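Local coordinates for protein membrane-bound lytic murein transglycosylase (Agrobacterium tumefaciens, PDB 2PNW) that probably cleaves the glycan strands of murein between N-acetylmuramic acid and N-acetylglucosamine, leaving 1,6-anhydro ends as lytic transglycosylases do, at residues T111-D114 with V115-Y118; Y121-P124 with P125-D129; K147-E151 with G152-F156. All coordinates share one frame; numbering follows the deposited sequence.

Contact 1 of 3, residues T111-D114 with V115-Y118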
loop_
_atom_site.group_PDB
_atom_site.type_symbol
_atom_site.label_atom_id
_atom_site.label_comp_id
_atom_site.label_asym_id
_atom_site.label_seq_id
_atom_site.Cartn_x
_atom_site.Cartn_y
_atom_site.Cartn_z
ATOM N N THR A 111 9.629 -5.652 -26.282
ATOM C CA THR A 111 9.770 -6.848 -27.105
ATOM C C THR A 111 10.395 -7.998 -26.313
ATOM O O THR A 111 11.452 -7.852 -25.687
ATOM C CB THR A 111 10.629 -6.585 -28.366
ATOM O OG1 THR A 111 11.926 -6.129 -27.967
ATOM C CG2 THR A 111 9.978 -5.541 -29.275
ATOM N N PRO A 112 9.738 -9.169 -26.343
ATOM C CA PRO A 112 10.286 -10.294 -25.587
ATOM C C PRO A 112 11.447 -10.999 -26.290
ATOM O O PRO A 112 11.461 -11.105 -27.522
ATOM C CB PRO A 112 9.102 -11.254 -25.511
ATOM C CG PRO A 112 8.364 -11.003 -26.788
ATOM C CD PRO A 112 8.498 -9.530 -27.053
ATOM N N ASP A 113 12.401 -11.489 -25.506
ATOM C CA ASP A 113 13.432 -12.388 -26.025
ATOM C C ASP A 113 13.968 -13.217 -24.865
ATOM O O ASP A 113 13.333 -13.287 -23.797
ATOM C CB ASP A 113 14.540 -11.637 -26.794
ATOM C CG ASP A 113 15.314 -10.628 -25.947
ATOM O OD1 ASP A 113 15.426 -10.758 -24.714
ATOM O OD2 ASP A 113 15.861 -9.679 -26.549
ATOM N N ASP A 114 15.131 -13.827 -25.059
ATOM C CA ASP A 114 15.668 -14.734 -24.066
ATOM C C ASP A 114 16.020 -14.028 -22.763
ATOM O O ASP A 114 16.085 -14.669 -21.712
ATOM C CB ASP A 114 16.878 -15.487 -24.632
ATOM C CG ASP A 114 16.472 -16.618 -25.586
ATOM O OD1 ASP A 114 15.251 -16.844 -25.804
ATOM O OD2 ASP A 114 17.381 -17.290 -26.122
ATOM N N VAL A 115 16.245 -12.713 -22.843
ATOM C CA VAL A 115 16.573 -11.887 -21.678
ATOM C C VAL A 115 15.288 -11.265 -21.081
ATOM O O VAL A 115 15.024 -11.414 -19.893
ATOM C CB VAL A 115 17.562 -10.760 -22.056
ATOM C CG1 VAL A 115 17.693 -9.745 -20.940
ATOM C CG2 VAL A 115 18.956 -11.343 -22.446
ATOM N N TRP A 116 14.529 -10.570 -21.921
ATOM C CA TRP A 116 13.276 -9.900 -21.507
ATOM C C TRP A 116 12.188 -10.927 -21.642
ATOM O O TRP A 116 11.547 -11.016 -22.665
ATOM C CB TRP A 116 13.015 -8.682 -22.417
ATOM C CG TRP A 116 14.210 -7.761 -22.415
ATOM C CD1 TRP A 116 15.176 -7.660 -23.387
ATOM C CD2 TRP A 116 14.569 -6.826 -21.394
ATOM N NE1 TRP A 116 16.117 -6.716 -23.025
ATOM C CE2 TRP A 116 15.772 -6.189 -21.810
ATOM C CE3 TRP A 116 13.988 -6.445 -20.172
ATOM C CZ2 TRP A 116 16.402 -5.207 -21.047
ATOM C CZ3 TRP A 116 14.626 -5.469 -19.402
ATOM C CH2 TRP A 116 15.834 -4.865 -19.842
ATOM N N ARG A 117 11.985 -11.714 -20.589
ATOM C CA ARG A 117 11.198 -12.935 -20.728
ATOM C C ARG A 117 10.022 -13.004 -19.769
ATOM O O ARG A 117 9.234 -13.945 -19.844
ATOM C CB ARG A 117 12.117 -14.177 -20.518
ATOM C CG ARG A 117 12.803 -14.182 -19.158
ATOM C CD ARG A 117 13.832 -15.310 -18.995
ATOM N NE ARG A 117 13.251 -16.637 -19.093
ATOM C CZ ARG A 117 13.873 -17.760 -18.710
ATOM N NH1 ARG A 117 13.270 -18.932 -18.858
ATOM N NH2 ARG A 117 15.100 -17.721 -18.182
ATOM N N TYR A 118 9.927 -12.064 -18.836
ATOM C CA TYR A 118 8.902 -12.161 -17.798
ATOM C C TYR A 118 7.817 -11.126 -18.018
ATOM O O TYR A 118 8.033 -9.952 -17.731
ATOM C CB TYR A 118 9.524 -11.982 -16.407
ATOM C CG TYR A 118 10.632 -12.984 -16.139
ATOM C CD1 TYR A 118 10.343 -14.355 -16.068
ATOM C CD2 TYR A 118 11.963 -12.568 -15.969
ATOM C CE1 TYR A 118 11.360 -15.304 -15.827
ATOM C CE2 TYR A 118 13.006 -13.519 -15.732
ATOM C CZ TYR A 118 12.667 -14.877 -15.654
ATOM O OH TYR A 118 13.646 -15.829 -15.414
#
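An Asx turn at Asp113 closes this exposed loop, with the Asp113 carboxylate accepting from the backbone of Val115 and Trp116. The loop joins strand 96-109 to strand 118-121. Asp113 OD1 takes both N-H groups, lying 2.8 Å from Val115 N and 2.9 Å from Trp116 N. The Trp116 bond is the straighter, 168° at the hydrogen, and meets OD1 nearly along its C-O axis. Val115 N comes in on the anti side, tilted out of the carboxylate plane. The two donors reach OD1 from opposite faces of that plane. The torsion chi1 of Asp113, 62°, places CG between the backbone N and the carbonyl carbon and turns the carboxylate back over the bend. The backbone adds a third bond, from Asp113 N to Trp116 O at 3.0 Å. Trp116 O also has a CA-H...O contact with Pro112 CA at 3.3 Å. Trp116 is itself the centre of an inverse gamma turn.

The Asp113 and Trp116 side chains lie side by side and point the same way, with their planes 40° apart. Asp113 OD2 lies at the indole edge, 3.8 Å from Trp116 CD1. One face of the indole carries Val115 CG1, offset toward the rim. Elsewhere the indole packs on Trp176 of strand 173-177 and makes a cation-pi contact with Arg178. Beyond it, Arg117 and Tyr118 form a classic beta bulge opposite Ala177. Arg117 CD passes 3.6 Å from Asp114 O, while Arg117 CG sits over the centre of the Tyr118 ring.

Contact 2 of 3, residues Y121-P124 with P125-D129; sequences YRRP and PELVD
Leu127 O is gripped by Arg123 NE at 3.0 Å and Arg123 NH2 at 2.9 Å. The guanidinium approaches side-on, and the oxygen lies within 6° of its plane. NE comes in the plane of the carbonyl, whereas NH2 is tilted from it. The Arg123 chain is extended from CG to NE, with CG anti to the backbone N (chi1 -175°), and this carries its end along to strand 127-129. There Arg123 NH2 also forms a salt bridge to Asp129 OD2 at 2.9 Å, although the hydrogen bond in it is weak. The guanidinium and carboxylate planes are 63° apart. A water fills in between the other ends, accepting from Arg123 NH1 and donating to Asp129 OD1.

The chain bends between these partners in a type I beta turn from Pro124 to Leu127, which leads into an outer strand of a three-stranded antiparallel sheet. Leu127 N closes the turn on Pro124 O at 3.1 Å. Pro124 and Leu127 lie side by side, and both also touch Phe260 of strand 259-263. Glu126 OE1 rests 3.4 Å from Pro124 CB and is salt-bridged to Arg170. Leu127 CD2 meets Arg123 CG, 4.0 Å away.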
loop_
_atom_site.group_PDB
_atom_site.type_symbol
_atom_site.label_atom_id
_atom_site.label_comp_id
_atom_site.label_asym_id
_atom_site.label_seq_id
_atom_site.Cartn_x
_atom_site.Cartn_y
_atom_site.Cartn_z
ATOM N N TYR A 121 1.314 -8.244 -16.914
ATOM C CA TYR A 121 0.004 -8.390 -17.553
ATOM C C TYR A 121 -1.017 -7.346 -17.117
ATOM O O TYR A 121 -1.079 -6.997 -15.931
ATOM C CB TYR A 121 -0.584 -9.755 -17.201
ATOM C CG TYR A 121 0.071 -10.933 -17.900
ATOM C CD1 TYR A 121 -0.027 -11.098 -19.291
ATOM C CD2 TYR A 121 0.777 -11.895 -17.157
ATOM C CE1 TYR A 121 0.570 -12.216 -19.936
ATOM C CE2 TYR A 121 1.382 -13.011 -17.787
ATOM C CZ TYR A 121 1.261 -13.168 -19.163
ATOM O OH TYR A 121 1.848 -14.274 -19.764
ATOM N N ARG A 122 -1.839 -6.895 -18.071
ATOM C CA ARG A 122 -3.053 -6.127 -17.757
ATOM C C ARG A 122 -4.115 -7.106 -17.295
ATOM O O ARG A 122 -3.952 -8.324 -17.434
ATOM C CB ARG A 122 -3.657 -5.472 -19.021
ATOM C CG ARG A 122 -2.838 -4.466 -19.755
ATOM C CD ARG A 122 -3.726 -3.875 -20.893
ATOM N NE ARG A 122 -3.748 -4.667 -22.121
ATOM C CZ ARG A 122 -4.786 -5.376 -22.560
ATOM N NH1 ARG A 122 -5.935 -5.390 -21.881
ATOM N NH2 ARG A 122 -4.700 -6.040 -23.711
ATOM N N ARG A 123 -5.242 -6.573 -16.803
ATOM C CA ARG A 123 -6.319 -7.435 -16.333
ATOM C C ARG A 123 -6.994 -8.176 -17.501
ATOM O O ARG A 123 -7.490 -7.540 -18.445
ATOM C CB ARG A 123 -7.355 -6.586 -15.595
ATOM C CG ARG A 123 -8.470 -7.405 -14.961
ATOM C CD ARG A 123 -9.491 -6.432 -14.372
ATOM N NE ARG A 123 -10.579 -7.165 -13.724
ATOM C CZ ARG A 123 -11.361 -6.644 -12.781
ATOM N NH1 ARG A 123 -11.181 -5.381 -12.374
ATOM N NH2 ARG A 123 -12.332 -7.404 -12.257
ATOM N N PRO A 124 -7.028 -9.524 -17.443
ATOM C CA PRO A 124 -7.733 -10.324 -18.465
ATOM C C PRO A 124 -9.231 -10.033 -18.398
ATOM O O PRO A 124 -9.758 -9.859 -17.305
ATOM C CB PRO A 124 -7.485 -11.770 -18.010
ATOM C CG PRO A 124 -6.239 -11.691 -17.135
ATOM C CD PRO A 124 -6.380 -10.382 -16.427
ATOM N N PRO A 125 -9.928 -10.036 -19.554
ATOM C CA PRO A 125 -11.358 -9.682 -19.549
ATOM C C PRO A 125 -12.228 -10.727 -18.812
ATOM O O PRO A 125 -13.373 -10.434 -18.451
ATOM C CB PRO A 125 -11.713 -9.635 -21.049
ATOM C CG PRO A 125 -10.700 -10.587 -21.693
ATOM C CD PRO A 125 -9.436 -10.394 -20.905
ATOM N N GLU A 126 -11.691 -11.940 -18.606
ATOM C CA GLU A 126 -12.440 -12.999 -17.928
ATOM C C GLU A 126 -12.248 -12.955 -16.419
ATOM O O GLU A 126 -12.820 -13.764 -15.706
ATOM C CB GLU A 126 -12.109 -14.402 -18.495
ATOM C CG GLU A 126 -10.714 -14.965 -18.104
ATOM C CD GLU A 126 -9.546 -14.497 -19.010
ATOM O OE1 GLU A 126 -9.701 -13.550 -19.833
ATOM O OE2 GLU A 126 -8.441 -15.090 -18.881
ATOM N N LEU A 127 -11.419 -12.032 -15.937
ATOM C CA LEU A 127 -11.180 -11.903 -14.499
ATOM C C LEU A 127 -12.229 -10.942 -13.958
ATOM O O LEU A 127 -12.058 -9.712 -13.982
ATOM C CB LEU A 127 -9.766 -11.397 -14.182
ATOM C CG LEU A 127 -9.404 -11.317 -12.680
ATOM C CD1 LEU A 127 -9.338 -12.725 -12.039
ATOM C CD2 LEU A 127 -8.054 -10.619 -12.563
ATOM N N VAL A 128 -13.328 -11.514 -13.484
ATOM C CA VAL A 128 -14.493 -10.718 -13.070
ATOM C C VAL A 128 -14.511 -10.498 -11.565
ATOM O O VAL A 128 -14.030 -11.334 -10.793
ATOM C CB VAL A 128 -15.810 -11.372 -13.543
ATOM C CG1 VAL A 128 -15.853 -11.401 -15.065
ATOM C CG2 VAL A 128 -15.973 -12.838 -12.916
ATOM N N ASP A 129 -15.030 -9.341 -11.158
ATOM C CA ASP A 129 -15.384 -9.095 -9.767
ATOM C C ASP A 129 -16.495 -10.041 -9.329
ATOM O O ASP A 129 -17.424 -10.374 -10.110
ATOM C CB ASP A 129 -15.818 -7.635 -9.557
ATOM C CG ASP A 129 -14.795 -6.663 -10.084
ATOM O OD1 ASP A 129 -13.892 -6.279 -9.336
ATOM O OD2 ASP A 129 -14.829 -6.375 -11.300
HETATM O O HOH W 1 -12.461 -4.307 -10.112
#

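Contact 3 of 3, residues K147-E151 with G152-F156; sequences KADEE and GISYF
Lys147 and Ser154 form a hydrogen-bonded antiparallel pair in a beta hairpin, as do Asp149 and Gly152 nearer the bend. Lys147 N bonds Ser154 O at 2.8 Å, and Ser154 N returns to Lys147 O at 2.9 Å. Asp149 N bonds Gly152 O at 2.9 Å. The longer return bond, Gly152 N to Asp149 O at 3.2 Å, closes the type I turn through Glu150 and Glu151. Ala148 and Ile153 form the non-hydrogen-bonded pair between. Gly152 has a positive phi, 106°, at which a CB would collide with the carbonyl of Glu151. A water accepts from Ile153 N and lies beside Glu151 O.

Among side chains, the polar link is Ser154 OG donating to Asp149 OD2 at 2.8 Å, meeting it end-on. A chi1 of 44° sets Asp149 CG between the backbone N and the carbonyl carbon and brings the carboxylate over toward Gly152 and Ser154. The apolar contact is Lys147 CB on Phe156 CD1 at 3.9 Å.

Asp149 OD1 lies 2.8 Å from Gly152 O, and both are acceptors. This closeness would tend to disfavour charge on the carboxylate, while the Ser154 hydroxyl and the nearby Glu151 N, 3.1 Å from Asp149 OD1, may offset it.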
loop_
_atom_site.group_PDB
_atom_site.type_symbol
_atom_site.label_atom_id
_atom_site.label_comp_id
_atom_site.label_asym_id
_atom_site.label_seq_id
_atom_site.Cartn_x
_atom_site.Cartn_y
_atom_site.Cartn_z
ATOM N N LYS A 147 -12.889 -16.411 -12.400
ATOM C CA LYS A 147 -12.754 -16.574 -13.839
ATOM C C LYS A 147 -14.134 -16.833 -14.464
ATOM O O LYS A 147 -14.825 -17.783 -14.076
ATOM C CB LYS A 147 -11.803 -17.738 -14.136
ATOM C CG LYS A 147 -11.697 -18.124 -15.586
ATOM C CD LYS A 147 -10.673 -19.232 -15.749
ATOM C CE LYS A 147 -10.963 -20.091 -16.969
ATOM N NZ LYS A 147 -10.355 -19.510 -18.177
ATOM N N ALA A 148 -14.549 -15.970 -15.396
ATOM C CA ALA A 148 -15.819 -16.164 -16.095
ATOM C C ALA A 148 -15.575 -17.114 -17.255
ATOM O O ALA A 148 -14.708 -16.871 -18.082
ATOM C CB ALA A 148 -16.377 -14.803 -16.621
ATOM N N ASP A 149 -16.318 -18.210 -17.312
ATOM C CA ASP A 149 -16.148 -19.166 -18.412
ATOM C C ASP A 149 -17.535 -19.600 -18.899
ATOM O O ASP A 149 -18.525 -19.104 -18.404
ATOM C CB ASP A 149 -15.320 -20.372 -17.935
ATOM C CG ASP A 149 -15.756 -20.874 -16.573
ATOM O OD1 ASP A 149 -16.981 -20.915 -16.325
ATOM O OD2 ASP A 149 -14.887 -21.213 -15.737
ATOM N N GLU A 150 -17.593 -20.513 -19.867
ATOM C CA GLU A 150 -18.870 -21.041 -20.377
ATOM C C GLU A 150 -19.650 -21.755 -19.278
ATOM O O GLU A 150 -20.870 -21.830 -19.321
ATOM C CB GLU A 150 -18.624 -22.042 -21.507
ATOM C CG GLU A 150 -17.808 -21.515 -22.661
ATOM C CD GLU A 150 -17.637 -22.537 -23.771
ATOM O OE1 GLU A 150 -16.758 -22.321 -24.649
ATOM O OE2 GLU A 150 -18.384 -23.552 -23.766
ATOM N N GLU A 151 -18.928 -22.289 -18.298
ATOM C CA GLU A 151 -19.518 -23.081 -17.218
ATOM C C GLU A 151 -19.977 -22.249 -16.019
ATOM O O GLU A 151 -20.343 -22.810 -14.981
ATOM C CB GLU A 151 -18.536 -24.191 -16.774
ATOM C CG GLU A 151 -17.106 -24.024 -17.345
ATOM C CD GLU A 151 -16.036 -24.845 -16.615
ATOM O OE1 GLU A 151 -15.857 -24.664 -15.379
ATOM O OE2 GLU A 151 -15.342 -25.647 -17.295
ATOM N N GLY A 152 -19.979 -20.923 -16.157
ATOM C CA GLY A 152 -20.284 -20.043 -15.034
ATOM C C GLY A 152 -19.024 -19.360 -14.512
ATOM O O GLY A 152 -18.308 -18.708 -15.272
ATOM N N ILE A 153 -18.738 -19.493 -13.228
ATOM C CA ILE A 153 -17.535 -18.874 -12.671
ATOM C C ILE A 153 -16.709 -19.937 -11.974
ATOM O O ILE A 153 -17.282 -20.805 -11.304
ATOM C CB ILE A 153 -17.889 -17.748 -11.710
ATOM C CG1 ILE A 153 -18.363 -16.517 -12.531
ATOM C CG2 ILE A 153 -16.715 -17.377 -10.789
ATOM C CD1 ILE A 153 -18.631 -15.326 -11.705
ATOM N N SER A 154 -15.391 -19.861 -12.145
ATOM C CA SER A 154 -14.475 -20.774 -11.460
ATOM C C SER A 154 -13.316 -19.973 -10.835
ATOM O O SER A 154 -13.253 -18.743 -10.977
ATOM C CB SER A 154 -14.019 -21.860 -12.433
ATOM O OG SER A 154 -13.269 -21.320 -13.502
ATOM N N TYR A 155 -12.415 -20.632 -10.115
ATOM C CA TYR A 155 -11.253 -19.918 -9.574
ATOM C C TYR A 155 -10.277 -19.542 -10.702
ATOM O O TYR A 155 -10.030 -20.357 -11.611
ATOM C CB TYR A 155 -10.548 -20.789 -8.506
ATOM C CG TYR A 155 -11.379 -20.915 -7.251
ATOM C CD1 TYR A 155 -11.537 -19.831 -6.386
ATOM C CD2 TYR A 155 -12.059 -22.110 -6.965
ATOM C CE1 TYR A 155 -12.329 -19.932 -5.238
ATOM C CE2 TYR A 155 -12.863 -22.224 -5.832
ATOM C CZ TYR A 155 -12.987 -21.129 -4.987
ATOM O OH TYR A 155 -13.739 -21.239 -3.870
ATOM N N PHE A 156 -9.695 -18.341 -10.619
ATOM C CA PHE A 156 -8.719 -17.924 -11.612
ATOM C C PHE A 156 -7.411 -18.678 -11.319
ATOM O O PHE A 156 -7.130 -18.978 -10.149
ATOM C CB PHE A 156 -8.517 -16.400 -11.578
ATOM C CG PHE A 156 -7.859 -15.879 -12.812
ATOM C CD1 PHE A 156 -8.610 -15.590 -13.954
ATOM C CD2 PHE A 156 -6.457 -15.764 -12.868
ATOM C CE1 PHE A 156 -7.967 -15.130 -15.129
ATOM C CE2 PHE A 156 -5.825 -15.327 -14.028
ATOM C CZ PHE A 156 -6.580 -15.007 -15.146
HETATM O O HOH W 2 -20.190 -21.845 -12.015
#

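The three contacts follow one another along the chain, all within the range of the MltA specific insert domain. Contact 1 lies in the loop before strand 118-121, and contact 2 starts at the end of that strand. Their centres are 23 Å apart and they do not touch. Contacts 2 and 3 are closer, with centres 12 Å apart. They share the small antiparallel sheet, in the order 127-129, 145-149, 152-154. A probable hydrogen bond from Ala148 N to Glu126 O joins them, with Leu127 packed on Phe156 and Val128 on Ala148. Contact 1 stands about 15 Å from contact 3 at the nearest atoms. Contacts 2 and 3 thus build one unit of the insert, apart from the contact 1 loop.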